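Local coordinates for protein uncharacterized ACR, COG1565 superfamily (Burkholderia thailandensis, PDB 4F3N) that is of unknown function but has a methyltransferase fold, binds S-adenosyl-L-homocysteine, and may methylate arginine in proteins, at residues Gln123-Pro128 / Ala370-Val375; Leu151-Leu156 / Glu168-Val172. All coordinates share one frame; numbering follows the deposited sequence.

Contact 1 (Gln123-Pro128 / Ala370-Val375); sequences QTLARP and AGITDV
Thr124 fits its two branches against different residues of 370-375. Its methyl, set anti to the backbone N (the OG1 torsion is -55°), meets Ala370, with Thr124 CG2 to Ala370 CB at 3.6 Å. Ala370 CB also rests on the ring of Pro128, 3.8 Å from Pro128 CD. The hydroxyl branch turns to Ile372, and Thr124 OG1 lies 3.5 Å from Ile372 CG1. That oxygen spends its hydrogen bond on the carbonyl of Leu120, one turn back in its own helix.

Val375 packs on polar groups. Val375 CG2 sits over one face of the Arg127 guanidinium, off its centre, 3.8 Å from Arg127 NH2. Its CG1 touches Gln123 OE1.

A water makes a polar bridge, though a weak one on the arginine side. It donates to Ala370 O and accepts from Arg127 NH1. The extended Arg127 chain passes Ala370, with Arg127 CD 3.3 Å from Ala370 O. Arg127 NH2 also has a long, weak ion pair with Glu378.

Gly371 takes positive phi in a Schellman motif ending helix 363-369, and stands at the N-cap position of helix 372-376. This helix-to-helix turn packs on helix 118-136, while Phe366 and Leu367 of helix 363-369 extend the apolar contact.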
loop_
_atom_site.group_PDB
_atom_site.type_symbol
_atom_site.label_atom_id
_atom_site.label_comp_id
_atom_site.label_asym_id
_atom_site.label_seq_id
_atom_site.Cartn_x
_atom_site.Cartn_y
_atom_site.Cartn_z
ATOM N N GLN A 123 -17.924 -1.373 4.153
ATOM C CA GLN A 123 -19.149 -0.725 4.584
ATOM C C GLN A 123 -18.882 0.624 5.254
ATOM O O GLN A 123 -19.607 1.573 5.067
ATOM C CB GLN A 123 -19.925 -1.606 5.546
ATOM C CG GLN A 123 -20.579 -2.810 4.911
ATOM C CD GLN A 123 -21.419 -3.512 5.961
ATOM O OE1 GLN A 123 -20.892 -4.115 6.897
ATOM N NE2 GLN A 123 -22.725 -3.314 5.887
ATOM N N THR A 124 -17.840 0.665 6.071
ATOM C CA THR A 124 -17.483 1.873 6.765
ATOM C C THR A 124 -16.836 2.867 5.841
ATOM O O THR A 124 -17.181 4.041 5.884
ATOM C CB THR A 124 -16.559 1.555 7.957
ATOM O OG1 THR A 124 -17.224 0.589 8.787
ATOM C CG2 THR A 124 -16.249 2.856 8.781
ATOM N N LEU A 125 -15.881 2.416 5.029
ATOM C CA LEU A 125 -15.195 3.321 4.067
ATOM C C LEU A 125 -16.175 3.988 3.104
ATOM O O LEU A 125 -15.935 5.081 2.653
ATOM C CB LEU A 125 -14.132 2.558 3.279
ATOM C CG LEU A 125 -13.313 3.249 2.201
ATOM C CD1 LEU A 125 -12.521 4.394 2.825
ATOM C CD2 LEU A 125 -12.383 2.211 1.506
ATOM N N ALA A 126 -17.253 3.271 2.761
ATOM C CA ALA A 126 -18.286 3.783 1.862
ATOM C C ALA A 126 -18.820 5.133 2.323
ATOM O O ALA A 126 -19.196 5.996 1.513
ATOM C CB ALA A 126 -19.414 2.737 1.665
ATOM N N ARG A 127 -18.853 5.370 3.633
ATOM C CA ARG A 127 -19.378 6.653 4.117
ATOM C C ARG A 127 -18.557 7.890 3.745
ATOM O O ARG A 127 -19.080 8.791 3.073
ATOM C CB ARG A 127 -19.704 6.557 5.594
ATOM C CG ARG A 127 -20.851 5.564 5.757
ATOM C CD ARG A 127 -21.183 5.180 7.173
ATOM N NE ARG A 127 -22.178 4.090 7.148
ATOM C CZ ARG A 127 -22.868 3.681 8.203
ATOM N NH1 ARG A 127 -22.681 4.249 9.397
ATOM N NH2 ARG A 127 -23.754 2.691 8.058
ATOM N N PRO A 128 -17.268 7.931 4.136
ATOM C CA PRO A 128 -16.447 9.035 3.595
ATOM C C PRO A 128 -16.268 9.028 2.084
ATOM O O PRO A 128 -16.121 10.103 1.494
ATOM C CB PRO A 128 -15.093 8.881 4.333
ATOM C CG PRO A 128 -15.096 7.469 4.870
ATOM C CD PRO A 128 -16.519 7.058 5.063
ATOM N N ALA A 370 -16.053 7.510 10.978
ATOM C CA ALA A 370 -16.869 7.108 9.858
ATOM C C ALA A 370 -18.034 6.210 10.280
ATOM O O ALA A 370 -18.914 5.890 9.457
ATOM C CB ALA A 370 -15.980 6.409 8.814
ATOM N N GLY A 371 -18.116 5.847 11.553
ATOM C CA GLY A 371 -19.290 5.126 12.025
ATOM C C GLY A 371 -19.197 3.626 12.134
ATOM O O GLY A 371 -20.233 2.972 12.157
ATOM N N ILE A 372 -17.995 3.061 12.259
ATOM C CA ILE A 372 -17.866 1.584 12.340
ATOM C C ILE A 372 -18.657 0.971 13.504
ATOM O O ILE A 372 -19.170 -0.155 13.377
ATOM C CB ILE A 372 -16.402 1.087 12.341
ATOM C CG1 ILE A 372 -16.337 -0.413 12.042
ATOM C CG2 ILE A 372 -15.673 1.450 13.656
ATOM C CD1 ILE A 372 -14.899 -0.881 11.755
ATOM N N THR A 373 -18.700 1.653 14.648
ATOM C CA THR A 373 -19.397 1.081 15.794
ATOM C C THR A 373 -20.888 1.105 15.539
ATOM O O THR A 373 -21.610 0.246 16.047
ATOM C CB THR A 373 -19.044 1.745 17.126
ATOM O OG1 THR A 373 -19.397 3.120 17.109
ATOM C CG2 THR A 373 -17.532 1.612 17.406
ATOM N N ASP A 374 -21.325 2.048 14.728
ATOM C CA ASP A 374 -22.759 2.124 14.350
ATOM C C ASP A 374 -23.099 0.954 13.446
ATOM O O ASP A 374 -24.140 0.307 13.604
ATOM C CB ASP A 374 -23.104 3.447 13.655
ATOM C CG ASP A 374 -22.884 4.664 14.531
ATOM O OD1 ASP A 374 -22.857 4.550 15.782
ATOM O OD2 ASP A 374 -22.728 5.771 13.949
ATOM N N VAL A 375 -22.181 0.659 12.524
ATOM C CA VAL A 375 -22.310 -0.495 11.663
ATOM C C VAL A 375 -22.411 -1.743 12.534
ATOM O O VAL A 375 -23.320 -2.536 12.377
ATOM C CB VAL A 375 -21.109 -0.617 10.694
ATOM C CG1 VAL A 375 -21.204 -1.895 9.857
ATOM C CG2 VAL A 375 -21.032 0.618 9.797
HETATM O O HOH W 1 -21.524 7.360 9.993
#

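Contact 2 (Leu151-Leu156 / Glu168-Val172)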
loop_
_atom_site.group_PDB
_atom_site.type_symbol
_atom_site.label_atom_id
_atom_site.label_comp_id
_atom_site.label_asym_id
_atom_site.label_seq_id
_atom_site.Cartn_x
_atom_site.Cartn_y
_atom_site.Cartn_z
ATOM N N LEU A 151 -12.374 -5.659 -1.744
ATOM C CA LEU A 151 -12.748 -4.287 -1.380
ATOM C C LEU A 151 -13.673 -3.665 -2.413
ATOM O O LEU A 151 -14.631 -2.994 -2.059
ATOM C CB LEU A 151 -11.512 -3.407 -1.196
ATOM C CG LEU A 151 -11.785 -1.943 -0.809
ATOM C CD1 LEU A 151 -12.488 -1.870 0.515
ATOM C CD2 LEU A 151 -10.469 -1.159 -0.640
ATOM N N ALA A 152 -13.392 -3.902 -3.703
ATOM C CA ALA A 152 -14.227 -3.356 -4.766
ATOM C C ALA A 152 -15.648 -3.893 -4.613
ATOM O O ALA A 152 -16.612 -3.120 -4.685
ATOM C CB ALA A 152 -13.657 -3.720 -6.171
ATOM N N ALA A 153 -15.794 -5.207 -4.426
ATOM C CA ALA A 153 -17.133 -5.789 -4.298
ATOM C C ALA A 153 -17.863 -5.186 -3.096
ATOM O O ALA A 153 -19.050 -4.801 -3.193
ATOM C CB ALA A 153 -17.059 -7.300 -4.198
ATOM N N GLY A 154 -17.133 -5.025 -1.980
ATOM C CA GLY A 154 -17.697 -4.471 -0.760
ATOM C C GLY A 154 -18.071 -3.016 -0.906
ATOM O O GLY A 154 -19.119 -2.586 -0.395
ATOM N N LEU A 155 -17.214 -2.238 -1.561
ATOM C CA LEU A 155 -17.419 -0.786 -1.651
ATOM C C LEU A 155 -18.560 -0.498 -2.654
ATOM O O LEU A 155 -19.443 0.343 -2.426
ATOM C CB LEU A 155 -16.116 -0.116 -2.066
ATOM C CG LEU A 155 -15.932 1.369 -1.879
ATOM C CD1 LEU A 155 -16.293 1.857 -0.466
ATOM C CD2 LEU A 155 -14.436 1.708 -2.154
ATOM N N LEU A 156 -18.569 -1.255 -3.729
ATOM C CA LEU A 156 -19.635 -1.121 -4.722
ATOM C C LEU A 156 -20.995 -1.402 -4.081
ATOM O O LEU A 156 -21.973 -0.636 -4.231
ATOM C CB LEU A 156 -19.415 -2.120 -5.870
ATOM C CG LEU A 156 -18.724 -1.629 -7.100
ATOM C CD1 LEU A 156 -18.544 -2.784 -8.071
ATOM C CD2 LEU A 156 -19.582 -0.516 -7.749
ATOM N N GLU A 168 -18.948 4.486 -13.080
ATOM C CA GLU A 168 -17.959 3.421 -13.286
ATOM C C GLU A 168 -17.148 3.202 -11.975
ATOM O O GLU A 168 -16.915 4.126 -11.211
ATOM C CB GLU A 168 -16.998 3.829 -14.404
ATOM C CG GLU A 168 -15.914 2.819 -14.771
ATOM C CD GLU A 168 -15.160 3.221 -16.032
ATOM O OE1 GLU A 168 -15.750 3.170 -17.134
ATOM O OE2 GLU A 168 -14.021 3.665 -15.907
ATOM N N TYR A 169 -16.729 1.958 -11.749
ATOM C CA TYR A 169 -15.723 1.626 -10.724
ATOM C C TYR A 169 -14.567 1.111 -11.539
ATOM O O TYR A 169 -14.675 0.027 -12.128
ATOM C CB TYR A 169 -16.269 0.519 -9.785
ATOM C CG TYR A 169 -15.398 0.290 -8.551
ATOM C CD1 TYR A 169 -14.144 -0.322 -8.668
ATOM C CD2 TYR A 169 -15.817 0.733 -7.282
ATOM C CE1 TYR A 169 -13.335 -0.503 -7.550
ATOM C CE2 TYR A 169 -15.034 0.553 -6.193
ATOM C CZ TYR A 169 -13.809 -0.098 -6.321
ATOM O OH TYR A 169 -13.000 -0.235 -5.189
ATOM N N ALA A 170 -13.503 1.903 -11.648
ATOM C CA ALA A 170 -12.326 1.576 -12.446
ATOM C C ALA A 170 -11.306 0.868 -11.583
ATOM O O ALA A 170 -11.038 1.291 -10.440
ATOM C CB ALA A 170 -11.701 2.820 -13.077
ATOM N N ILE A 171 -10.775 -0.236 -12.079
ATOM C CA ILE A 171 -9.628 -0.909 -11.392
ATOM C C ILE A 171 -8.374 -0.799 -12.250
ATOM O O ILE A 171 -8.387 -1.166 -13.409
ATOM C CB ILE A 171 -9.897 -2.391 -11.046
ATOM C CG1 ILE A 171 -11.054 -2.510 -10.056
ATOM C CG2 ILE A 171 -8.609 -3.056 -10.554
ATOM C CD1 ILE A 171 -11.591 -3.925 -9.798
ATOM N N VAL A 172 -7.282 -0.283 -11.687
ATOM C CA VAL A 172 -6.009 -0.225 -12.384
ATOM C C VAL A 172 -5.182 -1.449 -12.075
ATOM O O VAL A 172 -4.729 -1.621 -10.946
ATOM C CB VAL A 172 -5.153 1.033 -12.047
ATOM C CG1 VAL A 172 -3.883 1.050 -12.893
ATOM C CG2 VAL A 172 -5.956 2.298 -12.261
#
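The ring of Tyr169 is the flat group here, and segment 151-156 of helix 150-161 meets it at three places. Leu155 CD2 lies at the ring edge, near its plane, by the hydroxyl end; Leu155 CD2 to Tyr169 OH is 3.9 Å. Ile171, from the same strand, brings CG1 to the edge in the ring plane. Ala152 and Leu156 approach obliquely. Ala152 CB is 3.5 Å from Tyr169 CE1, and Leu156 CG is 3.8 Å from Tyr169 CD2.

Tyr169 CG is anti to the backbone N (chi1 -170°), which carries the ring from the strand to the helix. At Ala152 the tyrosine reaches the helix backbone: Tyr169 OH ends 3.4 Å from Ala152 CA. This buried hydroxyl is satisfied by a hydrogen bond with Glu143 on strand 140-144. That bond ties the far end of the ring to the adjacent strand.

A further apolar contact joins Ile171 CD1 to Ala152 CB at 4.2 Å. Ala152 also fits a GxGxxA pattern with Gly147 and Gly149, consistent with the glycine-rich cofactor loop of class I methyltransferases.

Segments 151-156 and 168-172 run nearly antiparallel, at 165°, their axes 10.6 Å apart at closest approach. They belong to the beta-alpha-beta unit 140-144, 150-161, 168-172. Strand 168-172 lies between 140-144 and 197-200 in a sheet of order 3-2-1-4-5-7-6, that of class I methyltransferases. Helix 179-189 packs beside Leu156 and Ile171.

Both contacts are mainly buried, but they differ at their margins. Contact 2 is buried throughout and joins a helix to the central sheet, near the S-adenosyl-L-homocysteine-binding residue Asn214. Contact 1 lies farther from the chain centre, joins helix to helix, and has partly exposed arginine and glutamine side chains and a bridging water at its margin. Contact 2 instead relies on one aromatic ring among aliphatic groups. They share no element, yet they touch. Leu155 CD1 packs 3.6 Å from Ala126 CA, and Leu151 also meets Leu125. Helices 118-136 and 150-161 pack against each other here and link the two contacts, whose centres are about 17 Å apart.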